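Local coordinates for hypothetical protein MTH938 (PDB 1IHN) that is of unknown function but adopts an alpha/beta fold in which helices pack on a mixed beta sheet, at residues A[25-30]-A[104-109]; A[64-69]-A[89-94]. All blocks are in the same frame, centred on the assembly; numbering follows the deposited sequence.

Contact 1: residues A[25-30]-A[104-109]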
ATOM      1  N   VAL A  25       1.703   2.311  -4.652  1.00 30.72           N
ATOM      2  CA  VAL A  25       2.680   3.371  -4.861  1.00 30.79           C
ATOM      3  C   VAL A  25       4.002   2.693  -5.241  1.00 29.31           C
ATOM      4  O   VAL A  25       4.578   1.929  -4.462  1.00 25.70           O
ATOM      5  CB  VAL A  25       2.857   4.236  -3.590  1.00 31.34           C
ATOM      6  CG1 VAL A  25       3.899   5.316  -3.834  1.00 24.09           C
ATOM      7  CG2 VAL A  25       1.531   4.887  -3.223  1.00 33.02           C
ATOM      8  N   HIS A  26       4.459   2.967  -6.457  1.00 26.25           N
ATOM      9  CA  HIS A  26       5.687   2.390  -6.982  1.00 21.89           C
ATOM     10  C   HIS A  26       6.939   3.133  -6.502  1.00 25.14           C
ATOM     11  O   HIS A  26       6.869   4.282  -6.065  1.00 25.55           O
ATOM     12  CB  HIS A  26       5.599   2.380  -8.510  1.00 21.29           C
ATOM     13  CG  HIS A  26       4.443   1.581  -9.030  1.00 18.57           C
ATOM     14  ND1 HIS A  26       4.533   0.234  -9.310  1.00 18.71           N
ATOM     15  CD2 HIS A  26       3.145   1.917  -9.230  1.00 27.10           C
ATOM     16  CE1 HIS A  26       3.344  -0.225  -9.656  1.00 24.62           C
ATOM     17  NE2 HIS A  26       2.482   0.776  -9.614  1.00 22.37           N
ATOM     18  N   VAL A  27       8.083   2.464  -6.583  1.00 25.78           N
ATOM     19  CA  VAL A  27       9.350   3.037  -6.146  1.00 31.37           C
ATOM     20  C   VAL A  27       9.647   4.408  -6.745  1.00 32.46           C
ATOM     21  O   VAL A  27      10.190   5.279  -6.069  1.00 33.95           O
ATOM     22  CB  VAL A  27      10.517   2.079  -6.477  1.00 40.63           C
ATOM     23  CG1 VAL A  27      11.855   2.781  -6.287  1.00 44.98           C
ATOM     24  CG2 VAL A  27      10.439   0.850  -5.579  1.00 37.48           C
ATOM     25  N   ASP A  28       9.280   4.603  -8.006  1.00 31.08           N
ATOM     26  CA  ASP A  28       9.530   5.870  -8.688  1.00 34.71           C
ATOM     27  C   ASP A  28       8.490   6.972  -8.440  1.00 37.71           C
ATOM     28  O   ASP A  28       8.579   8.053  -9.027  1.00 37.33           O
ATOM     29  CB  ASP A  28       9.648   5.625 -10.194  1.00 39.60           C
ATOM     30  CG  ASP A  28       8.403   4.983 -10.778  1.00 44.25           C
ATOM     31  OD1 ASP A  28       7.384   4.890 -10.058  1.00 37.17           O
ATOM     32  OD2 ASP A  28       8.445   4.578 -11.959  1.00 54.87           O
ATOM     33  N   GLY A  29       7.502   6.705  -7.590  1.00 35.48           N
ATOM     34  CA  GLY A  29       6.495   7.717  -7.313  1.00 27.78           C
ATOM     35  C   GLY A  29       5.204   7.536  -8.090  1.00 32.72           C
ATOM     36  O   GLY A  29       4.233   8.257  -7.860  1.00 26.70           O
ATOM     37  N   SER A  30       5.188   6.583  -9.019  1.00 31.57           N
ATOM     38  CA  SER A  30       3.996   6.314  -9.814  1.00 30.99           C
ATOM     39  C   SER A  30       2.902   5.673  -8.965  1.00 30.82           C
ATOM     40  O   SER A  30       3.171   5.074  -7.925  1.00 27.39           O
ATOM     41  CB  SER A  30       4.328   5.384 -10.985  1.00 29.02           C
ATOM     42  OG  SER A  30       5.156   6.026 -11.936  1.00 36.47           O
ATOM     43  N   ARG A 104      14.327   3.382  -1.189  1.00 41.83           N
ATOM     44  CA  ARG A 104      13.511   2.928  -2.318  1.00 42.39           C
ATOM     45  C   ARG A 104      12.315   2.255  -1.659  1.00 39.95           C
ATOM     46  O   ARG A 104      12.378   1.078  -1.295  1.00 35.36           O
ATOM     47  CB  ARG A 104      14.256   1.894  -3.171  1.00 41.00           C
ATOM     48  CG  ARG A 104      15.360   2.454  -4.049  1.00 50.26           C
ATOM     49  CD  ARG A 104      16.100   1.340  -4.789  1.00 49.31           C
ATOM     50  NE  ARG A 104      15.318   0.722  -5.860  1.00 50.09           N
ATOM     51  CZ  ARG A 104      15.007   1.319  -7.009  1.00 49.76           C
ATOM     52  NH1 ARG A 104      15.406   2.561  -7.247  1.00 56.64           N
ATOM     53  NH2 ARG A 104      14.313   0.668  -7.932  1.00 44.33           N
ATOM     54  N   VAL A 105      11.235   3.009  -1.489  1.00 39.28           N
ATOM     55  CA  VAL A 105      10.039   2.482  -0.844  1.00 36.54           C
ATOM     56  C   VAL A 105       8.858   2.368  -1.797  1.00 32.85           C
ATOM     57  O   VAL A 105       8.688   3.181  -2.701  1.00 29.13           O
ATOM     58  CB  VAL A 105       9.611   3.375   0.344  1.00 40.08           C
ATOM     59  CG1 VAL A 105       8.560   2.659   1.187  1.00 33.12           C
ATOM     60  CG2 VAL A 105      10.819   3.740   1.180  1.00 42.96           C
ATOM     61  N   ALA A 106       8.046   1.342  -1.577  1.00 36.49           N
ATOM     62  CA  ALA A 106       6.857   1.096  -2.370  1.00 34.27           C
ATOM     63  C   ALA A 106       5.761   0.733  -1.377  1.00 32.83           C
ATOM     64  O   ALA A 106       6.047   0.287  -0.265  1.00 30.07           O
ATOM     65  CB  ALA A 106       7.097  -0.048  -3.339  1.00 31.94           C
ATOM     66  N   ALA A 107       4.508   0.921  -1.768  1.00 28.62           N
ATOM     67  CA  ALA A 107       3.414   0.604  -0.868  1.00 27.48           C
ATOM     68  C   ALA A 107       2.125   0.213  -1.564  1.00 25.79           C
ATOM     69  O   ALA A 107       1.909   0.513  -2.737  1.00 28.73           O
ATOM     70  CB  ALA A 107       3.152   1.793   0.065  1.00 23.23           C
ATOM     71  N   ILE A 108       1.285  -0.493  -0.818  1.00 22.16           N
ATOM     72  CA  ILE A 108      -0.029  -0.901  -1.280  1.00 21.90           C
ATOM     73  C   ILE A 108      -0.901  -0.413  -0.134  1.00 25.81           C
ATOM     74  O   ILE A 108      -0.745  -0.848   1.007  1.00 24.22           O
ATOM     75  CB  ILE A 108      -0.165  -2.435  -1.423  1.00 24.08           C
ATOM     76  CG1 ILE A 108       0.823  -2.953  -2.473  1.00 19.33           C
ATOM     77  CG2 ILE A 108      -1.595  -2.781  -1.807  1.00 16.28           C
ATOM     78  CD1 ILE A 108       0.694  -4.435  -2.787  1.00 32.57           C
ATOM     79  N   ILE A 109      -1.799   0.513  -0.446  1.00 25.48           N
ATOM     80  CA  ILE A 109      -2.672   1.111   0.545  1.00 28.29           C
ATOM     81  C   ILE A 109      -4.136   0.735   0.388  1.00 27.18           C
ATOM     82  O   ILE A 109      -4.693   0.805  -0.707  1.00 29.16           O
ATOM     83  CB  ILE A 109      -2.580   2.652   0.483  1.00 32.45           C
ATOM     84  CG1 ILE A 109      -1.123   3.102   0.648  1.00 21.91           C
ATOM     85  CG2 ILE A 109      -3.505   3.269   1.527  1.00 28.55           C
ATOM     86  CD1 ILE A 109      -0.533   2.858   2.023  1.00 28.27           C
TER
HETATM   87  O   HOH W   1       8.078   5.458  -3.764  1.00 38.58           O
HETATM   88  O   HOH W   2      11.153   5.231  -3.279  1.00 39.05           O
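Val-25 and Ala-107 form an antiparallel hydrogen-bonded pair where strand 23-25 joins strand 105-109 in the mixed sheet, at the end of the first strand of a beta hairpin that turns back into strand 31-33. Val-25 N gives to Ala-107 O at 2.6 Å, and Ala-107 N returns to Val-25 O at 2.9 Å. Their side chains share one face of the sheet, where the branched valine suits a buried strand beside the small alanine; Phe-4, Tyr-14 and Tyr-95 continue the packing round Val-25. Beyond this pair direct backbone pairing ends and waters bridge the two segments: water 1 lies within hydrogen-bonding distance of His-26 O and Val-105 O; water 2 accepts from Val-105 N and also lies by Val-27 O. Val-27 CG2 meets Ala-106 CB at 4.1 Å. Its other branch, turned anti to the backbone N (chi1 168°), sets CG1 over the centre of one face of the Arg-104 guanidinium, 3.5 Å from CZ. That flat cation is steered by backbone carbonyls, NE giving to Lys-61 O and NH2 to Glu-60 O. Glu-60 also grips the turn, its carboxylate accepting from Val-27 N and His-26 ND1. Gly-29 closes the type I turn from His-26 at a phi of 99°, where a beta carbon would jam against the carbonyl O of Asp-28, and in the overlapping Asx turn Ser-30 N reaches Asp-28 OD1 from above the carboxylate plane at 3.0 Å.

Contact 2: residues A[64-69]-A[89-94]; sequences SIIIGS and CEAIKR
Ile-66 sends both branches of its side chain into helix 88-100. CG2, anti to the backbone N, lies 3.7 Å from Ala-91 CB and equally near Ala-91 O, so the methyl rests on the helix backbone as well as on a side chain. CG1 lies beside the backbone N instead (chi1 -59°), and the extended chain beyond it carries CD1 to 3.7 Å from Arg-94 CG, the two side chains crossing at about a right angle. Arg-94 offers its backbone carbon and the aliphatic base of its side chain: bends at chi2 and chi3 lead the guanidinium away from the strand, while the side chain also touches Thr-84 and Leu-86. Cutting Ile-66 back to alanine is likely to open a gap at the helix: CD1 would no longer meet Arg-94 CG, and Ala-91 CB would keep Gly-68 CA but lose the CG2 methyl. Strand 64-68 runs nearly antiparallel to helix segment 89-94, at 156° with axes 7.4 Å apart, one layer of helix laid on the mixed sheet. Ile-67 turns from this helix to Leu-54 and Phe-79 on the far side of the sheet. At Gly-68 the backbone comes close enough for CA to meet Ala-91 CB at 3.6 Å; a beta carbon on Gly-68 would point at that same methyl.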
ATOM      1  N   SER A  64      12.083  -1.589   0.908  1.00 43.25           N
ATOM      2  CA  SER A  64      11.012  -1.722   1.879  1.00 35.68           C
ATOM      3  C   SER A  64       9.640  -1.625   1.241  1.00 35.32           C
ATOM      4  O   SER A  64       9.380  -0.751   0.406  1.00 30.10           O
ATOM      5  CB  SER A  64      11.146  -0.636   2.952  1.00 38.54           C
ATOM      6  OG  SER A  64      10.003  -0.588   3.793  1.00 40.54           O
ATOM      7  N   ILE A  65       8.759  -2.531   1.648  1.00 37.30           N
ATOM      8  CA  ILE A  65       7.397  -2.544   1.152  1.00 33.24           C
ATOM      9  C   ILE A  65       6.472  -2.314   2.328  1.00 33.99           C
ATOM     10  O   ILE A  65       6.493  -3.063   3.304  1.00 34.67           O
ATOM     11  CB  ILE A  65       7.032  -3.888   0.492  1.00 30.21           C
ATOM     12  CG1 ILE A  65       7.811  -4.059  -0.818  1.00 30.33           C
ATOM     13  CG2 ILE A  65       5.534  -3.937   0.237  1.00 31.55           C
ATOM     14  CD1 ILE A  65       7.493  -5.342  -1.574  1.00 28.57           C
ATOM     15  N   ILE A  66       5.665  -1.266   2.237  1.00 33.55           N
ATOM     16  CA  ILE A  66       4.728  -0.945   3.290  1.00 27.44           C
ATOM     17  C   ILE A  66       3.322  -1.256   2.816  1.00 30.85           C
ATOM     18  O   ILE A  66       2.927  -0.882   1.713  1.00 30.01           O
ATOM     19  CB  ILE A  66       4.803   0.547   3.670  1.00 35.42           C
ATOM     20  CG1 ILE A  66       6.225   0.892   4.128  1.00 32.72           C
ATOM     21  CG2 ILE A  66       3.784   0.855   4.761  1.00 24.28           C
ATOM     22  CD1 ILE A  66       6.420   2.339   4.518  1.00 36.84           C
ATOM     23  N   ILE A  67       2.567  -1.948   3.656  1.00 31.63           N
ATOM     24  CA  ILE A  67       1.199  -2.296   3.330  1.00 29.20           C
ATOM     25  C   ILE A  67       0.258  -1.624   4.315  1.00 29.58           C
ATOM     26  O   ILE A  67       0.345  -1.848   5.525  1.00 27.48           O
ATOM     27  CB  ILE A  67       0.984  -3.820   3.387  1.00 29.96           C
ATOM     28  CG1 ILE A  67       1.855  -4.499   2.330  1.00 28.22           C
ATOM     29  CG2 ILE A  67      -0.494  -4.156   3.179  1.00 29.19           C
ATOM     30  CD1 ILE A  67       1.763  -6.005   2.331  1.00 37.82           C
ATOM     31  N   GLY A  68      -0.617  -0.772   3.792  1.00 28.22           N
ATOM     32  CA  GLY A  68      -1.593  -0.107   4.629  1.00 25.64           C
ATOM     33  C   GLY A  68      -2.798  -1.025   4.706  1.00 29.87           C
ATOM     34  O   GLY A  68      -3.566  -1.136   3.742  1.00 24.56           O
ATOM     35  N   SER A  69      -2.960  -1.693   5.848  1.00 30.39           N
ATOM     36  CA  SER A  69      -4.062  -2.629   6.048  1.00 29.87           C
ATOM     37  C   SER A  69      -5.440  -1.953   6.176  1.00 33.43           C
ATOM     38  O   SER A  69      -6.441  -2.613   6.498  1.00 36.13           O
ATOM     39  CB  SER A  69      -3.792  -3.503   7.278  1.00 33.13           C
ATOM     40  OG  SER A  69      -3.637  -2.690   8.431  1.00 36.54           O
ATOM     41  N   CYS A  89      -3.354   4.834   8.114  1.00 37.30           N
ATOM     42  CA  CYS A  89      -2.883   6.143   8.541  1.00 39.65           C
ATOM     43  C   CYS A  89      -1.526   6.086   9.249  1.00 36.59           C
ATOM     44  O   CYS A  89      -0.827   7.093   9.345  1.00 37.02           O
ATOM     45  CB  CYS A  89      -3.946   6.839   9.397  1.00 43.49           C
ATOM     46  SG  CYS A  89      -5.438   7.309   8.443  1.00 59.96           S
ATOM     47  N   GLU A  90      -1.147   4.907   9.732  1.00 33.41           N
ATOM     48  CA  GLU A  90       0.161   4.732  10.368  1.00 35.69           C
ATOM     49  C   GLU A  90       1.149   4.330   9.272  1.00 32.20           C
ATOM     50  O   GLU A  90       2.344   4.608   9.349  1.00 36.31           O
ATOM     51  CB  GLU A  90       0.113   3.630  11.432  1.00 39.73           C
ATOM     52  CG  GLU A  90      -0.392   4.091  12.790  1.00 53.84           C
ATOM     53  CD  GLU A  90      -0.581   2.944  13.771  1.00 62.29           C
ATOM     54  OE1 GLU A  90       0.367   2.148  13.965  1.00 59.25           O
ATOM     55  OE2 GLU A  90      -1.682   2.847  14.355  1.00 63.26           O
ATOM     56  N   ALA A  91       0.630   3.676   8.241  1.00 29.10           N
ATOM     57  CA  ALA A  91       1.454   3.226   7.130  1.00 29.70           C
ATOM     58  C   ALA A  91       2.004   4.382   6.306  1.00 25.71           C
ATOM     59  O   ALA A  91       3.164   4.351   5.892  1.00 26.08           O
ATOM     60  CB  ALA A  91       0.653   2.280   6.235  1.00 27.05           C
ATOM     61  N   ILE A  92       1.181   5.403   6.074  1.00 29.41           N
ATOM     62  CA  ILE A  92       1.617   6.549   5.277  1.00 31.90           C
ATOM     63  C   ILE A  92       2.679   7.369   5.985  1.00 28.38           C
ATOM     64  O   ILE A  92       3.532   7.975   5.341  1.00 27.35           O
ATOM     65  CB  ILE A  92       0.447   7.494   4.909  1.00 34.30           C
ATOM     66  CG1 ILE A  92      -0.173   8.087   6.173  1.00 34.92           C
ATOM     67  CG2 ILE A  92      -0.593   6.748   4.102  1.00 30.15           C
ATOM     68  CD1 ILE A  92      -1.032   9.298   5.895  1.00 42.39           C
ATOM     69  N   LYS A  93       2.619   7.398   7.313  1.00 32.30           N
ATOM     70  CA  LYS A  93       3.607   8.138   8.084  1.00 29.90           C
ATOM     71  C   LYS A  93       4.949   7.446   7.918  1.00 29.90           C
ATOM     72  O   LYS A  93       5.972   8.095   7.698  1.00 28.38           O
ATOM     73  CB  LYS A  93       3.239   8.162   9.572  1.00 33.32           C
ATOM     74  CG  LYS A  93       2.034   9.019   9.923  1.00 33.61           C
ATOM     75  CD  LYS A  93       1.848   9.082  11.433  1.00 45.52           C
ATOM     76  CE  LYS A  93       0.596   9.864  11.816  1.00 55.88           C
ATOM     77  NZ  LYS A  93       0.392   9.898  13.297  1.00 57.12           N
ATOM     78  N   ARG A  94       4.925   6.120   8.032  1.00 31.80           N
ATOM     79  CA  ARG A  94       6.122   5.301   7.907  1.00 29.37           C
ATOM     80  C   ARG A  94       6.705   5.423   6.503  1.00 34.66           C
ATOM     81  O   ARG A  94       7.925   5.438   6.326  1.00 36.25           O
ATOM     82  CB  ARG A  94       5.785   3.837   8.206  1.00 32.52           C
ATOM     83  CG  ARG A  94       6.974   2.887   8.147  1.00 35.95           C
ATOM     84  CD  ARG A  94       7.980   3.176   9.259  1.00 43.64           C
ATOM     85  NE  ARG A  94       7.433   2.873  10.579  1.00 46.31           N
ATOM     86  CZ  ARG A  94       7.387   1.655  11.111  1.00 48.68           C
ATOM     87  NH1 ARG A  94       7.864   0.612  10.444  1.00 38.65           N
ATOM     88  NH2 ARG A  94       6.849   1.480  12.310  1.00 51.26           N
TER

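Both contacts are largely buried, and both build on one sheet, in which strands 105-109 and 64-68 are parallel neighbours. Probable backbone hydrogen bonds from Ile-66 N to Ala-106 O and from Gly-68 N to Ile-108 O join them directly. Contact 1 works within the sheet, through backbone hydrogen bonds and bridging waters, and reaches the surface at Arg-104; contact 2 works across the sheet face, through apolar packing without hydrogen bonds between its segments. Helix 88-100 ties the two together, since Tyr-95 packs on Val-25 while Ala-91 and Arg-94 meet Ile-66. Along the chain, contact 2 is nested inside the loop that contact 1 closes, and the Cys-7–Cys-89 disulfide links its helix to strand 4-8.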